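Local coordinates for DNA translocase coupling protein (Clostridium perfringens, PDB 6O1W) that probably couples ATP binding and hydrolysis to the transfer of plasmid DNA during conjugation, as an FtsK/SpoIIIE-family translocase, at residues P29-S33 with I45-I51. Residues are numbered along the deposited sequence; the frame is centred on the assembly and turned at random.
Sequences PILKS and ITFESMI
Ile45 meets Leu31 through its CG2 methyl, which lies 3.5 Å from Leu31 CD1; Leu31 CG stands anti to its own backbone N (chi1 179°), and this carries the branched end in toward the partner strand. At Thr46 the pairing is irregular. Its N-H binds Ser33 O almost straight on, while Thr46 O accepts the Lys32 N-H, with 2.8 Å between Thr46 O and Lys32 N, and, weakly, that of Ser33. Two residues thus face one, a classic beta bulge that shifts the register between Leu31 and Ser33. A water bridges the hydroxyls of Ser33 and Thr46, its oxygen 2.7 Å from Thr46 OG1. Strands 30-36 and 43-48 form a beta hairpin at one side of a four-stranded antiparallel sheet, in a part of the chain remote from the ATP-binding P-loop; strand 82-89 pairs with the other side of 43-48. Phe47, in a non-hydrogen-bonded pair with Leu31, turns its ring toward helix 7-18, where Tyr12 and Phe16 meet it edge-to-face. Pro29 CB packs obliquely against this ring, 3.8 Å from Phe47 CD1. Glu48 and Ile30 form a hydrogen-bonded antiparallel pair joined by two backbone bonds, and their side chains lie on the face opposite Phe47 and Leu31. Extended beyond CG, Glu48 holds its carboxylate between two cations: Lys32, bent at chi2, chi3 and chi4, folds its methylenes over Glu48 CB and sets Lys32 NZ above the carboxylate plane, 3.3 Å from Glu48 OE1, whereas Arg81 pairs with OE2. Beyond the strand, Ser49 CB rests 3.9 Å from Pro29 CA, and Ile51 CD1 comes to 4.2 Å from Pro29 CG.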
loop_
_atom_site.group_PDB
_atom_site.type_symbol
_atom_site.label_atom_id
_atom_site.label_comp_id
_atom_site.label_asym_id
_atom_site.label_seq_id
_atom_site.Cartn_x
_atom_site.Cartn_y
_atom_site.Cartn_z
ATOM N N PRO A 29 -30.442 2.169 -23.762
ATOM C CA PRO A 29 -29.579 1.026 -23.408
ATOM C C PRO A 29 -30.222 0.050 -22.432
ATOM O O PRO A 29 -31.020 0.438 -21.579
ATOM C CB PRO A 29 -28.353 1.694 -22.808
ATOM C CG PRO A 29 -28.306 3.032 -23.506
ATOM C CD PRO A 29 -29.729 3.449 -23.575
ATOM N N ILE A 30 -29.907 -1.231 -22.620
ATOM C CA ILE A 30 -30.399 -2.342 -21.822
ATOM C C ILE A 30 -29.334 -2.723 -20.793
ATOM O O ILE A 30 -28.238 -3.111 -21.184
ATOM C CB ILE A 30 -30.695 -3.556 -22.760
ATOM C CG1 ILE A 30 -31.673 -3.209 -23.924
ATOM C CG2 ILE A 30 -31.169 -4.790 -21.976
ATOM C CD1 ILE A 30 -33.079 -2.701 -23.522
ATOM N N LEU A 31 -29.689 -2.713 -19.489
ATOM C CA LEU A 31 -28.796 -3.173 -18.431
ATOM C C LEU A 31 -28.644 -4.698 -18.542
ATOM O O LEU A 31 -29.638 -5.428 -18.417
ATOM C CB LEU A 31 -29.333 -2.803 -17.034
ATOM C CG LEU A 31 -28.464 -3.271 -15.849
ATOM C CD1 LEU A 31 -27.170 -2.498 -15.770
ATOM C CD2 LEU A 31 -29.226 -3.191 -14.535
ATOM N N LYS A 32 -27.410 -5.162 -18.805
ATOM C CA LYS A 32 -27.109 -6.588 -18.917
ATOM C C LYS A 32 -26.631 -7.108 -17.582
ATOM O O LYS A 32 -27.000 -8.221 -17.199
ATOM C CB LYS A 32 -26.058 -6.863 -20.018
ATOM C CG LYS A 32 -26.534 -6.542 -21.444
ATOM C CD LYS A 32 -27.875 -7.222 -21.860
ATOM C CE LYS A 32 -27.743 -8.710 -22.136
ATOM N NZ LYS A 32 -26.977 -9.005 -23.380
ATOM N N SER A 33 -25.809 -6.306 -16.869
ATOM C CA SER A 33 -25.273 -6.657 -15.552
ATOM C C SER A 33 -24.670 -5.475 -14.820
ATOM O O SER A 33 -24.114 -4.557 -15.428
ATOM C CB SER A 33 -24.234 -7.775 -15.649
ATOM O OG SER A 33 -23.149 -7.448 -16.498
ATOM N N ILE A 45 -20.670 -1.865 -15.010
ATOM C CA ILE A 45 -22.017 -1.763 -15.546
ATOM C C ILE A 45 -21.965 -2.081 -17.020
ATOM O O ILE A 45 -21.245 -1.421 -17.773
ATOM C CB ILE A 45 -22.714 -0.413 -15.257
ATOM C CG1 ILE A 45 -22.362 0.144 -13.851
ATOM C CG2 ILE A 45 -24.225 -0.561 -15.426
ATOM C CD1 ILE A 45 -22.659 1.695 -13.708
ATOM N N THR A 46 -22.713 -3.114 -17.428
ATOM C CA THR A 46 -22.725 -3.558 -18.810
ATOM C C THR A 46 -24.051 -3.214 -19.428
ATOM O O THR A 46 -25.097 -3.591 -18.902
ATOM C CB THR A 46 -22.402 -5.064 -18.876
ATOM O OG1 THR A 46 -21.202 -5.291 -18.151
ATOM C CG2 THR A 46 -22.254 -5.570 -20.293
ATOM N N PHE A 47 -24.001 -2.522 -20.578
ATOM C CA PHE A 47 -25.180 -2.117 -21.336
ATOM C C PHE A 47 -25.147 -2.655 -22.742
ATOM O O PHE A 47 -24.089 -2.710 -23.381
ATOM C CB PHE A 47 -25.303 -0.578 -21.394
ATOM C CG PHE A 47 -25.697 0.094 -20.097
ATOM C CD1 PHE A 47 -27.015 0.038 -19.632
ATOM C CD2 PHE A 47 -24.779 0.838 -19.378
ATOM C CE1 PHE A 47 -27.388 0.691 -18.458
ATOM C CE2 PHE A 47 -25.154 1.500 -18.205
ATOM C CZ PHE A 47 -26.447 1.404 -17.743
ATOM N N GLU A 48 -26.333 -2.978 -23.250
ATOM C CA GLU A 48 -26.514 -3.376 -24.620
ATOM C C GLU A 48 -27.339 -2.317 -25.337
ATOM O O GLU A 48 -28.429 -1.953 -24.870
ATOM C CB GLU A 48 -27.172 -4.742 -24.736
ATOM C CG GLU A 48 -27.058 -5.278 -26.153
ATOM C CD GLU A 48 -27.885 -6.508 -26.460
ATOM O OE1 GLU A 48 -28.512 -7.064 -25.529
ATOM O OE2 GLU A 48 -27.907 -6.915 -27.644
ATOM N N SER A 49 -26.827 -1.836 -26.485
ATOM C CA SER A 49 -27.499 -0.817 -27.320
ATOM C C SER A 49 -26.848 -0.704 -28.706
ATOM O O SER A 49 -25.766 -1.230 -28.924
ATOM C CB SER A 49 -27.447 0.560 -26.640
ATOM O OG SER A 49 -26.130 1.068 -26.689
HETATM N N MSE A 50 -27.465 0.051 -29.590
HETATM C CA MSE A 50 -26.939 0.315 -30.917
HETATM C C MSE A 50 -26.204 1.663 -30.960
HETATM O O MSE A 50 -25.853 2.115 -32.051
HETATM C CB MSE A 50 -28.079 0.290 -31.946
HETATM C CG MSE A 50 -28.557 -1.111 -32.287
HETATM SE SE MSE A 50 -29.826 -1.017 -33.758
HETATM C CE MSE A 50 -28.579 -0.543 -35.250
ATOM N N ILE A 51 -25.951 2.300 -29.792
ATOM C CA ILE A 51 -25.271 3.601 -29.741
ATOM C C ILE A 51 -23.755 3.381 -29.796
ATOM O O ILE A 51 -23.216 2.651 -28.957
ATOM C CB ILE A 51 -25.726 4.467 -28.531
ATOM C CG1 ILE A 51 -27.262 4.639 -28.517
ATOM C CG2 ILE A 51 -25.019 5.823 -28.530
ATOM C CD1 ILE A 51 -27.848 4.999 -27.195
HETATM O O HOH W 1 -21.121 -5.939 -15.549
#